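Local atomic coordinates of peptidase M28 (Shewanella amazonensis SB2B, PDB entry 3IIB), a protein that probably works as a zinc-dependent metallopeptidase of family M28, with carboxypeptidase or dipeptidase activity on peptide substrates. Residues 328-333 / 390-395; 335-340 / 417-422; 254-259 / 297-302; 340-345 / 386-391. All coordinates share one frame; numbering follows the deposited sequence.

Contact 1: residues 328-333 / 390-395. With ZN (zinc ion), chain C.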
loop_
_atom_site.group_PDB
_atom_site.type_symbol
_atom_site.label_atom_id
_atom_site.label_comp_id
_atom_site.label_asym_id
_atom_site.label_seq_id
_atom_site.Cartn_x
_atom_site.Cartn_y
_atom_site.Cartn_z
ATOM N N ALA A 328 -25.795 19.875 4.862
ATOM C CA ALA A 328 -24.809 18.913 5.393
ATOM C C ALA A 328 -24.096 18.247 4.244
ATOM O O ALA A 328 -24.643 18.163 3.139
ATOM C CB ALA A 328 -25.441 17.840 6.310
ATOM N N GLU A 329 -22.868 17.822 4.493
ATOM C CA GLU A 329 -22.047 17.176 3.467
ATOM C C GLU A 329 -21.316 15.955 4.014
ATOM O O GLU A 329 -20.732 16.015 5.097
ATOM C CB GLU A 329 -21.029 18.132 2.891
ATOM C CG GLU A 329 -20.103 17.452 1.908
ATOM C CD GLU A 329 -19.165 18.393 1.159
ATOM O OE1 GLU A 329 -18.520 19.223 1.830
ATOM O OE2 GLU A 329 -19.085 18.294 -0.108
ATOM N N SER A 330 -21.339 14.878 3.237
ATOM C CA SER A 330 -20.566 13.659 3.519
ATOM C C SER A 330 -19.234 13.763 2.749
ATOM O O SER A 330 -19.211 13.677 1.509
ATOM C CB SER A 330 -21.313 12.436 3.064
ATOM O OG SER A 330 -20.647 11.207 3.424
ATOM N N ASP A 331 -18.145 13.931 3.482
ATOM C CA ASP A 331 -16.789 13.971 2.874
ATOM C C ASP A 331 -15.746 13.580 3.927
ATOM O O ASP A 331 -14.791 14.301 4.169
ATOM C CB ASP A 331 -16.458 15.342 2.321
ATOM C CG ASP A 331 -15.139 15.350 1.587
ATOM O OD1 ASP A 331 -14.803 14.305 1.015
ATOM O OD2 ASP A 331 -14.469 16.382 1.539
ATOM N N PHE A 332 -15.953 12.427 4.528
ATOM C CA PHE A 332 -14.943 11.818 5.400
ATOM C C PHE A 332 -14.980 10.304 5.227
ATOM O O PHE A 332 -14.917 9.544 6.192
ATOM C CB PHE A 332 -15.155 12.299 6.828
ATOM C CG PHE A 332 -13.962 12.135 7.720
ATOM C CD1 PHE A 332 -12.670 12.101 7.220
ATOM C CD2 PHE A 332 -14.133 12.037 9.099
ATOM C CE1 PHE A 332 -11.614 11.969 8.055
ATOM C CE2 PHE A 332 -13.035 11.940 9.951
ATOM C CZ PHE A 332 -11.782 11.889 9.431
ATOM N N GLY A 333 -15.039 9.886 3.962
ATOM C CA GLY A 333 -14.955 8.472 3.577
ATOM C C GLY A 333 -16.244 7.726 3.805
ATOM O O GLY A 333 -17.315 8.276 3.577
ATOM N N LEU A 390 -22.278 15.463 10.358
ATOM C CA LEU A 390 -22.597 14.093 10.675
ATOM C C LEU A 390 -21.234 13.391 10.728
ATOM O O LEU A 390 -20.601 13.092 9.697
ATOM C CB LEU A 390 -23.542 13.518 9.611
ATOM C CG LEU A 390 -24.963 14.119 9.652
ATOM C CD1 LEU A 390 -25.032 15.350 8.724
ATOM C CD2 LEU A 390 -26.017 13.129 9.226
ATOM N N ARG A 391 -20.779 13.165 11.950
ATOM C CA ARG A 391 -19.369 12.845 12.190
ATOM C C ARG A 391 -19.107 11.387 11.843
ATOM O O ARG A 391 -19.667 10.508 12.470
ATOM C CB ARG A 391 -19.049 13.065 13.652
ATOM C CG ARG A 391 -19.254 14.508 14.149
ATOM C CD ARG A 391 -18.303 15.485 13.487
ATOM N NE ARG A 391 -18.424 16.834 14.053
ATOM C CZ ARG A 391 -17.800 17.916 13.588
ATOM N NH1 ARG A 391 -17.004 17.841 12.512
ATOM N NH2 ARG A 391 -17.981 19.091 14.195
ATOM N N GLN A 392 -18.207 11.147 10.879
ATOM C CA GLN A 392 -17.798 9.803 10.493
ATOM C C GLN A 392 -16.544 9.385 11.220
ATOM O O GLN A 392 -15.691 10.224 11.474
ATOM C CB GLN A 392 -17.485 9.757 9.008
ATOM C CG GLN A 392 -18.692 9.979 8.104
ATOM C CD GLN A 392 -18.332 9.879 6.672
ATOM O OE1 GLN A 392 -17.904 10.875 6.025
ATOM N NE2 GLN A 392 -18.454 8.677 6.140
ATOM N N ASP A 393 -16.439 8.085 11.491
ATOM C CA ASP A 393 -15.201 7.481 12.002
ATOM C C ASP A 393 -14.168 7.434 10.874
ATOM O O ASP A 393 -14.293 6.654 9.917
ATOM C CB ASP A 393 -15.445 6.088 12.571
ATOM C CG ASP A 393 -14.197 5.478 13.222
ATOM O OD1 ASP A 393 -13.053 5.748 12.806
ATOM O OD2 ASP A 393 -14.379 4.715 14.186
ATOM N N GLY A 394 -13.167 8.304 10.970
ATOM C CA GLY A 394 -12.119 8.348 9.973
ATOM C C GLY A 394 -10.786 7.804 10.449
ATOM O O GLY A 394 -9.701 8.252 9.970
ATOM N N SER A 395 -10.812 6.877 11.397
ATOM C CA SER A 395 -9.536 6.342 11.943
ATOM C C SER A 395 -8.608 5.810 10.856
ATOM O O SER A 395 -7.397 5.959 10.976
ATOM C CB SER A 395 -9.783 5.215 12.938
ATOM O OG SER A 395 -10.451 5.721 14.074
HETATM ZN ZN ZN C . -12.992 15.150 0.231
HETATM O O HOH W 1 -20.983 16.125 7.815
HETATM O O HOH W 2 -18.459 13.438 6.463
HETATM O O HOH W 3 -11.999 14.835 2.370
HETATM O O HOH W 4 -14.215 7.235 7.194
HETATM O O HOH W 5 -11.477 16.301 -0.181
#

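Contact 2: residues 335-340 / 417-422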
loop_
_atom_site.group_PDB
_atom_site.type_symbol
_atom_site.label_atom_id
_atom_site.label_comp_id
_atom_site.label_asym_id
_atom_site.label_seq_id
_atom_site.Cartn_x
_atom_site.Cartn_y
_atom_site.Cartn_z
ATOM N N GLY A 335 -16.596 5.492 6.702
ATOM C CA GLY A 335 -16.692 5.042 8.095
ATOM C C GLY A 335 -18.024 5.422 8.718
ATOM O O GLY A 335 -18.596 6.431 8.350
ATOM N N PRO A 336 -18.513 4.642 9.703
ATOM C CA PRO A 336 -19.856 4.948 10.200
ATOM C C PRO A 336 -19.912 6.267 10.970
ATOM O O PRO A 336 -18.918 6.702 11.601
ATOM C CB PRO A 336 -20.188 3.762 11.130
ATOM C CG PRO A 336 -18.919 3.090 11.364
ATOM C CD PRO A 336 -17.922 3.467 10.341
ATOM N N ILE A 337 -21.095 6.868 10.942
ATOM C CA ILE A 337 -21.415 8.044 11.713
ATOM C C ILE A 337 -21.637 7.674 13.174
ATOM O O ILE A 337 -22.393 6.746 13.483
ATOM C CB ILE A 337 -22.662 8.778 11.132
ATOM C CG1 ILE A 337 -22.299 9.298 9.754
ATOM C CG2 ILE A 337 -23.083 9.949 12.049
ATOM C CD1 ILE A 337 -23.468 9.618 8.867
ATOM N N TYR A 338 -20.995 8.428 14.059
ATOM C CA TYR A 338 -21.094 8.205 15.530
ATOM C C TYR A 338 -21.692 9.377 16.325
ATOM O O TYR A 338 -22.001 9.222 17.506
ATOM C CB TYR A 338 -19.713 7.835 16.132
ATOM C CG TYR A 338 -18.661 8.921 15.974
ATOM C CD1 TYR A 338 -18.507 9.921 16.925
ATOM C CD2 TYR A 338 -17.830 8.956 14.857
ATOM C CE1 TYR A 338 -17.538 10.934 16.757
ATOM C CE2 TYR A 338 -16.859 9.921 14.702
ATOM C CZ TYR A 338 -16.734 10.926 15.634
ATOM O OH TYR A 338 -15.756 11.904 15.427
ATOM N N GLN A 339 -21.909 10.504 15.674
ATOM C CA GLN A 339 -22.400 11.711 16.351
ATOM C C GLN A 339 -22.903 12.686 15.286
ATOM O O GLN A 339 -22.327 12.771 14.179
ATOM C CB GLN A 339 -21.270 12.353 17.168
ATOM C CG GLN A 339 -21.706 13.530 18.045
ATOM C CD GLN A 339 -20.622 13.876 19.053
ATOM O OE1 GLN A 339 -20.090 12.976 19.693
ATOM N NE2 GLN A 339 -20.304 15.171 19.212
ATOM N N ILE A 340 -23.974 13.418 15.616
ATOM C CA ILE A 340 -24.361 14.572 14.809
ATOM C C ILE A 340 -24.198 15.845 15.614
ATOM O O ILE A 340 -24.801 16.018 16.661
ATOM C CB ILE A 340 -25.789 14.456 14.235
ATOM C CG1 ILE A 340 -25.907 13.214 13.367
ATOM C CG2 ILE A 340 -26.179 15.790 13.455
ATOM C CD1 ILE A 340 -27.320 12.875 12.889
ATOM N N ALA A 417 -23.420 1.545 4.144
ATOM C CA ALA A 417 -24.842 1.412 4.340
ATOM C C ALA A 417 -25.345 2.156 5.571
ATOM O O ALA A 417 -26.439 2.730 5.550
ATOM C CB ALA A 417 -25.260 -0.100 4.402
ATOM N N GLN A 418 -24.585 2.133 6.668
ATOM C CA GLN A 418 -24.956 2.898 7.858
ATOM C C GLN A 418 -24.983 4.407 7.580
ATOM O O GLN A 418 -25.855 5.122 8.069
ATOM C CB GLN A 418 -24.017 2.593 9.009
ATOM C CG GLN A 418 -24.468 3.178 10.369
ATOM C CD GLN A 418 -23.736 4.476 10.741
ATOM O OE1 GLN A 418 -23.043 5.098 9.911
ATOM N NE2 GLN A 418 -23.865 4.873 12.003
ATOM N N ASN A 419 -24.044 4.901 6.777
ATOM C CA ASN A 419 -24.107 6.296 6.380
ATOM C C ASN A 419 -25.333 6.625 5.535
ATOM O O ASN A 419 -25.969 7.662 5.737
ATOM C CB ASN A 419 -22.880 6.720 5.576
ATOM C CG ASN A 419 -21.629 6.900 6.429
ATOM O OD1 ASN A 419 -21.314 8.017 6.858
ATOM N ND2 ASN A 419 -20.879 5.798 6.648
ATOM N N VAL A 420 -25.680 5.729 4.610
ATOM C CA VAL A 420 -26.865 5.909 3.781
ATOM C C VAL A 420 -28.116 5.985 4.696
ATOM O O VAL A 420 -28.968 6.879 4.539
ATOM C CB VAL A 420 -27.027 4.777 2.753
ATOM C CG1 VAL A 420 -28.340 4.939 2.046
ATOM C CG2 VAL A 420 -25.885 4.807 1.778
ATOM N N ALA A 421 -28.146 5.096 5.688
ATOM C CA ALA A 421 -29.267 5.022 6.646
ATOM C C ALA A 421 -29.380 6.311 7.413
ATOM O O ALA A 421 -30.467 6.876 7.507
ATOM C CB ALA A 421 -29.106 3.848 7.642
ATOM N N VAL A 422 -28.258 6.808 7.945
ATOM C CA VAL A 422 -28.282 8.023 8.782
ATOM C C VAL A 422 -28.601 9.282 7.946
ATOM O O VAL A 422 -29.359 10.147 8.393
ATOM C CB VAL A 422 -26.963 8.218 9.513
ATOM C CG1 VAL A 422 -27.056 9.498 10.350
ATOM C CG2 VAL A 422 -26.708 7.014 10.430
#

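Contact 3: residues 254-259 / 297-302. With ZN (zinc ion), chain C.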
loop_
_atom_site.group_PDB
_atom_site.type_symbol
_atom_site.label_atom_id
_atom_site.label_comp_id
_atom_site.label_asym_id
_atom_site.label_seq_id
_atom_site.Cartn_x
_atom_site.Cartn_y
_atom_site.Cartn_z
ATOM N N ILE A 254 -28.200 18.131 0.935
ATOM C CA ILE A 254 -27.259 17.098 1.352
ATOM C C ILE A 254 -26.268 16.939 0.203
ATOM O O ILE A 254 -26.644 16.817 -0.980
ATOM C CB ILE A 254 -27.971 15.766 1.767
ATOM C CG1 ILE A 254 -28.838 15.212 0.625
ATOM C CG2 ILE A 254 -28.768 15.933 3.158
ATOM C CD1 ILE A 254 -29.469 13.819 0.978
ATOM N N GLY A 255 -25.001 17.042 0.558
ATOM C CA GLY A 255 -23.967 17.168 -0.454
ATOM C C GLY A 255 -22.804 16.208 -0.332
ATOM O O GLY A 255 -22.608 15.515 0.681
ATOM N N ALA A 256 -21.988 16.235 -1.378
ATOM C CA ALA A 256 -20.700 15.551 -1.435
ATOM C C ALA A 256 -19.928 16.275 -2.515
ATOM O O ALA A 256 -20.515 17.111 -3.237
ATOM C CB ALA A 256 -20.886 14.038 -1.818
ATOM N N HIS A 257 -18.653 15.950 -2.714
ATOM C CA HIS A 257 -17.957 16.468 -3.929
ATOM C C HIS A 257 -17.716 15.358 -4.928
ATOM O O HIS A 257 -17.440 14.244 -4.536
ATOM C CB HIS A 257 -16.665 17.242 -3.617
ATOM C CG HIS A 257 -15.580 16.464 -2.945
ATOM N ND1 HIS A 257 -14.522 15.922 -3.637
ATOM C CD2 HIS A 257 -15.327 16.230 -1.630
ATOM C CE1 HIS A 257 -13.698 15.330 -2.789
ATOM N NE2 HIS A 257 -14.159 15.512 -1.562
ATOM N N LEU A 258 -17.848 15.683 -6.220
ATOM C CA LEU A 258 -17.742 14.720 -7.305
ATOM C C LEU A 258 -16.324 14.586 -7.781
ATOM O O LEU A 258 -15.954 13.568 -8.410
ATOM C CB LEU A 258 -18.640 15.174 -8.475
ATOM C CG LEU A 258 -18.772 14.223 -9.669
ATOM C CD1 LEU A 258 -19.209 12.809 -9.206
ATOM C CD2 LEU A 258 -19.716 14.829 -10.720
ATOM N N ASP A 259 -15.505 15.599 -7.520
ATOM C CA ASP A 259 -14.134 15.549 -8.026
ATOM C C ASP A 259 -13.238 14.732 -7.078
ATOM O O ASP A 259 -13.619 14.444 -5.931
ATOM C CB ASP A 259 -13.581 16.957 -8.221
ATOM C CG ASP A 259 -13.366 17.712 -6.876
ATOM O OD1 ASP A 259 -14.303 17.741 -6.035
ATOM O OD2 ASP A 259 -12.270 18.286 -6.652
ATOM N N VAL A 297 -29.829 17.251 -3.572
ATOM C CA VAL A 297 -28.529 16.605 -3.582
ATOM C C VAL A 297 -27.606 17.492 -4.394
ATOM O O VAL A 297 -27.910 17.807 -5.533
ATOM C CB VAL A 297 -28.578 15.186 -4.186
ATOM C CG1 VAL A 297 -27.162 14.599 -4.377
ATOM C CG2 VAL A 297 -29.398 14.239 -3.283
ATOM N N VAL A 298 -26.495 17.928 -3.804
ATOM C CA VAL A 298 -25.533 18.720 -4.556
ATOM C C VAL A 298 -24.218 17.969 -4.588
ATOM O O VAL A 298 -23.656 17.648 -3.523
ATOM C CB VAL A 298 -25.309 20.155 -3.983
ATOM C CG1 VAL A 298 -24.350 20.913 -4.862
ATOM C CG2 VAL A 298 -26.625 20.850 -3.837
ATOM N N LEU A 299 -23.737 17.694 -5.803
ATOM C CA LEU A 299 -22.483 17.021 -5.999
ATOM C C LEU A 299 -21.513 18.073 -6.502
ATOM O O LEU A 299 -21.575 18.490 -7.660
ATOM C CB LEU A 299 -22.621 15.836 -6.961
ATOM C CG LEU A 299 -23.706 14.819 -6.658
ATOM C CD1 LEU A 299 -23.710 13.655 -7.680
ATOM C CD2 LEU A 299 -23.464 14.274 -5.246
ATOM N N TYR A 300 -20.694 18.569 -5.587
ATOM C CA TYR A 300 -19.914 19.764 -5.845
ATOM C C TYR A 300 -18.701 19.480 -6.685
ATOM O O TYR A 300 -18.044 18.450 -6.544
ATOM C CB TYR A 300 -19.445 20.438 -4.525
ATOM C CG TYR A 300 -20.532 21.077 -3.679
ATOM C CD1 TYR A 300 -20.951 22.349 -3.945
ATOM C CD2 TYR A 300 -21.099 20.419 -2.600
ATOM C CE1 TYR A 300 -21.923 22.984 -3.160
ATOM C CE2 TYR A 300 -22.086 21.024 -1.831
ATOM C CZ TYR A 300 -22.467 22.309 -2.097
ATOM O OH TYR A 300 -23.408 22.929 -1.307
ATOM N N ALA A 301 -18.398 20.450 -7.540
ATOM C CA ALA A 301 -17.196 20.495 -8.343
ATOM C C ALA A 301 -16.008 21.040 -7.565
ATOM O O ALA A 301 -16.127 21.959 -6.746
ATOM C CB ALA A 301 -17.420 21.416 -9.621
ATOM N N ALA A 302 -14.842 20.493 -7.898
ATOM C CA ALA A 302 -13.563 21.106 -7.623
ATOM C C ALA A 302 -13.369 21.419 -6.140
ATOM O O ALA A 302 -12.780 22.419 -5.780
ATOM C CB ALA A 302 -13.363 22.347 -8.524
HETATM ZN ZN ZN C . -12.992 15.150 0.231
HETATM O O HOH W 5 -11.477 16.301 -0.181
HETATM O O HOH W 3 -11.999 14.835 2.370
#

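Contact 4: residues 340-345 / 386-391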
loop_
_atom_site.group_PDB
_atom_site.type_symbol
_atom_site.label_atom_id
_atom_site.label_comp_id
_atom_site.label_asym_id
_atom_site.label_seq_id
_atom_site.Cartn_x
_atom_site.Cartn_y
_atom_site.Cartn_z
ATOM N N ILE A 340 -23.974 13.418 15.616
ATOM C CA ILE A 340 -24.361 14.572 14.809
ATOM C C ILE A 340 -24.198 15.845 15.614
ATOM O O ILE A 340 -24.801 16.018 16.661
ATOM C CB ILE A 340 -25.789 14.456 14.235
ATOM C CG1 ILE A 340 -25.907 13.214 13.367
ATOM C CG2 ILE A 340 -26.179 15.790 13.455
ATOM C CD1 ILE A 340 -27.320 12.875 12.889
ATOM N N ASP A 341 -23.318 16.719 15.124
ATOM C CA ASP A 341 -23.169 18.051 15.657
ATOM C C ASP A 341 -23.956 19.046 14.780
ATOM O O ASP A 341 -24.140 18.821 13.567
ATOM C CB ASP A 341 -21.690 18.439 15.723
ATOM C CG ASP A 341 -20.903 17.625 16.701
ATOM O OD1 ASP A 341 -21.421 17.223 17.769
ATOM O OD2 ASP A 341 -19.699 17.387 16.418
ATOM N N TRP A 342 -24.374 20.152 15.411
ATOM C CA TRP A 342 -25.276 21.126 14.789
ATOM C C TRP A 342 -24.683 22.500 14.727
ATOM O O TRP A 342 -23.785 22.850 15.489
ATOM C CB TRP A 342 -26.610 21.204 15.557
ATOM C CG TRP A 342 -27.296 19.891 15.673
ATOM C CD1 TRP A 342 -27.165 18.978 16.695
ATOM C CD2 TRP A 342 -28.163 19.289 14.709
ATOM N NE1 TRP A 342 -27.942 17.876 16.439
ATOM C CE2 TRP A 342 -28.547 18.042 15.215
ATOM C CE3 TRP A 342 -28.676 19.690 13.480
ATOM C CZ2 TRP A 342 -29.404 17.211 14.538
ATOM C CZ3 TRP A 342 -29.545 18.862 12.823
ATOM C CH2 TRP A 342 -29.896 17.651 13.330
ATOM N N ARG A 343 -25.248 23.297 13.829
ATOM C CA ARG A 343 -25.072 24.744 13.842
ATOM C C ARG A 343 -26.434 25.323 13.562
ATOM O O ARG A 343 -26.794 25.576 12.408
ATOM C CB ARG A 343 -24.051 25.144 12.792
ATOM C CG ARG A 343 -23.616 26.563 12.889
ATOM C CD ARG A 343 -22.655 26.887 14.010
ATOM N NE ARG A 343 -22.179 28.257 13.781
ATOM C CZ ARG A 343 -22.656 29.357 14.376
ATOM N NH1 ARG A 343 -23.605 29.290 15.307
ATOM N NH2 ARG A 343 -22.179 30.567 14.038
ATOM N N VAL A 344 -27.227 25.422 14.643
ATOM C CA VAL A 344 -28.601 25.921 14.607
ATOM C C VAL A 344 -28.811 26.978 15.720
ATOM O O VAL A 344 -27.955 27.179 16.594
ATOM C CB VAL A 344 -29.610 24.772 14.768
ATOM C CG1 VAL A 344 -29.431 23.700 13.643
ATOM C CG2 VAL A 344 -29.477 24.121 16.196
ATOM N N ALA A 345 -29.982 27.616 15.712
ATOM C CA ALA A 345 -30.380 28.488 16.791
ATOM C C ALA A 345 -30.235 27.803 18.152
ATOM O O ALA A 345 -30.487 26.594 18.301
ATOM C CB ALA A 345 -31.843 28.971 16.575
ATOM N N PRO A 386 -28.147 27.355 8.487
ATOM C CA PRO A 386 -27.816 26.291 9.431
ATOM C C PRO A 386 -27.164 25.096 8.752
ATOM O O PRO A 386 -27.389 24.827 7.566
ATOM C CB PRO A 386 -29.203 25.895 10.020
ATOM C CG PRO A 386 -30.062 27.058 9.815
ATOM C CD PRO A 386 -29.593 27.639 8.494
ATOM N N VAL A 387 -26.341 24.371 9.504
ATOM C CA VAL A 387 -25.720 23.184 9.011
ATOM C C VAL A 387 -25.665 22.129 10.110
ATOM O O VAL A 387 -25.922 22.417 11.267
ATOM C CB VAL A 387 -24.271 23.437 8.463
ATOM C CG1 VAL A 387 -24.307 24.392 7.225
ATOM C CG2 VAL A 387 -23.313 23.913 9.568
ATOM N N ALA A 388 -25.364 20.897 9.688
ATOM C CA ALA A 388 -25.001 19.810 10.585
ATOM C C ALA A 388 -23.708 19.163 10.096
ATOM O O ALA A 388 -23.390 19.198 8.888
ATOM C CB ALA A 388 -26.139 18.762 10.666
ATOM N N SER A 389 -22.953 18.607 11.041
ATOM C CA SER A 389 -21.787 17.773 10.747
ATOM C C SER A 389 -22.119 16.392 11.284
ATOM O O SER A 389 -22.226 16.175 12.509
ATOM C CB SER A 389 -20.538 18.307 11.425
ATOM O OG SER A 389 -20.052 19.484 10.790
ATOM N N LEU A 390 -22.278 15.463 10.358
ATOM C CA LEU A 390 -22.597 14.093 10.675
ATOM C C LEU A 390 -21.234 13.391 10.728
ATOM O O LEU A 390 -20.601 13.092 9.697
ATOM C CB LEU A 390 -23.542 13.518 9.611
ATOM C CG LEU A 390 -24.963 14.119 9.652
ATOM C CD1 LEU A 390 -25.032 15.350 8.724
ATOM C CD2 LEU A 390 -26.017 13.129 9.226
ATOM N N ARG A 391 -20.779 13.165 11.950
ATOM C CA ARG A 391 -19.369 12.845 12.190
ATOM C C ARG A 391 -19.107 11.387 11.843
ATOM O O ARG A 391 -19.667 10.508 12.470
ATOM C CB ARG A 391 -19.049 13.065 13.652
ATOM C CG ARG A 391 -19.254 14.508 14.149
ATOM C CD ARG A 391 -18.303 15.485 13.487
ATOM N NE ARG A 391 -18.424 16.834 14.053
ATOM C CZ ARG A 391 -17.800 17.916 13.588
ATOM N NH1 ARG A 391 -17.004 17.841 12.512
ATOM N NH2 ARG A 391 -17.981 19.091 14.195
#

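Contact 1: residues 328-333 / 390-395
The side-chain amide of Gln-392 stands in for direct backbone pairing, bonding to both Phe-332 and Gly-333 in the zinc-binding loop of this M28-type alpha/beta fold. The loop follows strand 324-329, and the two segments run in nearly the same direction but too far apart for their backbones to pair. Water fills part of the gap, one molecule joining Glu-329 O to Leu-390 N and another joining Phe-332 O to Asp-393 O. Extended beyond CG (chi2 -178°), Gln-392 carries its amide across. Its NE2 donates to Gly-333 O over 2.8 Å in a nearly straight bond (166°), with the donor above the plane of that carbonyl, and donates also to Gly-335 O. The OE1 atom receives a weak, bent bond from Phe-332 N at 2.9 Å, and a water that it accepts from is held in turn by Asp-331 N. A leucine in place of Gln-392 would probably leave Gly-333 O and Phe-332 N without these partners and the loop that carries the zinc ligand Asp-331 less firmly held. Farther along, Gly-394 CA lies over one face of the Phe-332 ring, 4.0 Å from its centroid, a CH-pi contact with no CB in the way; Tyr-397 meets the same ring edge-to-face. The neighbouring Asp-331 turns away from Gln-392 and, alongside His-257 and Asp-269, binds zinc through both carboxylate oxygens, OD1 at 2.1 Å and OD2 at 2.3 Å.

Contact 2: residues 335-340 / 417-422
Two side-chain amides of helix 417-422, those of Gln-418 and Asn-419, meet the start of strand 337-340. Over one face of the Gln-418 amide stands Pro-336, its CB 3.6 Å from Gln-418 CD, while the polar edge is turned to Ile-337. There OE1 accepts from Ile-337 N at 2.8 Å, and NE2 donates to a lone pair of Ile-337 O, so one residue's backbone N-H and C=O are both held by a single amide. A bend at chi2 (-100°) swings this amide against the strand, where Leu-362 O accepts a further bond from NE2. The Asn-419 amide points its edge at Gly-335 O, 2.9 Å from ND2; the acceptor lies in the amide plane, but the donor sits above the plane of the carbonyl. The same ND2 also donates to Ala-415 O within the helix. On the other end of the amide, Asn-419 OD1 rests 3.3 Å from Ile-337 CG1. One turn on, Val-422 CB packs on Ile-337 CD1 at 3.8 Å. Helix and strand axes run 9.5 Å apart and only 26° from parallel: a helix lying along a sheet, as in the alpha/beta sandwich of the zinc exopeptidases.

Contact 3: residues 254-259 / 297-302
His-257 and Tyr-300 sit side by side in parallel register at the ends of strands 254-257 and 297-300, the two strands of a beta-alpha-beta unit whose connecting helix is 267-285. Four backbone bonds join the segments, among them a nearly straight one from Tyr-300 N to Ala-256 O, 2.8 Å. The Tyr-300 ring folds back along its own strand: Val-298 CG1 lies 3.5 Å above the ring plane, over its centre, and Ala-256 O comes to the ring edge near CD2. Gly-255, having no CB, leaves room beside CE2. On the opposite side of the sheet the side chains of Ile-254 and Val-297 cross, CG1 to CG2 4.1 Å, and Ala-256 meets Leu-299; helix 267-285 covers Val-297 and Leu-299. The conformations at the strand end are the less common ones. In His-257 CG lies between the backbone N and the carbonyl carbon (chi1 62°), and Asp-259 adopts the same arrangement (chi1 68°). ND1 of His-257 thereby reaches Asp-259 O and OD1 in two weak bonds that help fix the ring's rotation. Asp-259 is itself positioned by Glu-304 N, which donates to OD2. With ND1 so engaged, the far nitrogen of the imidazole, His-257 NE2, binds the zinc ion at 2.2 Å.

Contact 4: residues 340-345 / 386-391
Both Asp-341 and Arg-391 carry CG anti to the carbonyl carbon, and a bend at chi2 of Arg-391 (-65°) turns its chain back over Ser-389 to meet the carboxylate. NE then donates to Asp-341 OD2 at 2.7 Å in a nearly straight bond (165°), the heart of a salt bridge; NH2 adds a weak bond to the same oxygen. OD2 lies at the guanidinium edge and is approached on its anti side, with the two flat groups 70° apart. Ser-389 CB sits 3.5 Å above the guanidinium plane, over its centre. The other carboxylate oxygen, Asp-341 OD1, accepts from Gln-339 NE2 and Asn-368 N. Were Arg-391 a methionine, Asp-341 OD2 would probably lose its charged partner and the carboxylate would be less firmly held. On the opposite face the contacts between the strands are apolar. Ile-340 CG2 stands 3.6 Å above the Trp-342 ring, offset toward its rim, and Ala-388 CB meets CE3 of that ring obliquely at 3.9 Å. Ile-340 and Leu-390 lie side by side, CD1 to CD2 3.9 Å; helix 413-432 packs here through Phe-426 and Tyr-423. A backbone bond from Pro-386 to Ala-327 links the pair to strand 324-329, and strand 365-366 flanks 337-343. Hydrogen-bonded pairs (Asp-341/Ser-389, Arg-343/Val-387) alternate with non-hydrogen-bonded ones (Ile-340/Leu-390, Trp-342/Ala-388), the regular pattern of an antiparallel beta sheet.

Contacts 1 and 3 lie near the middle of the chain, their centres about 9 and 10 Å from that of the chain, and supply Asp-331 and His-257 to one zinc ion; they are joined directly through the backbone of Gly-255 with Ala-328 and Ser-330. Contacts 2 and 4 sit farther out, their centres about 17 and 18 Å from the chain's centre, and share strand 337-343, with Ile-340 in both; contact 2 is partly buried, contact 4 largely buried. Strand 387-392 serves contacts 1 and 4. Chemistry follows place: backbone pairing dominates contacts 3 and 4, side-chain amides bridge to backbone in 1 and 2, metal ligation belongs to 1 and 3, and the salt bridge to contact 4.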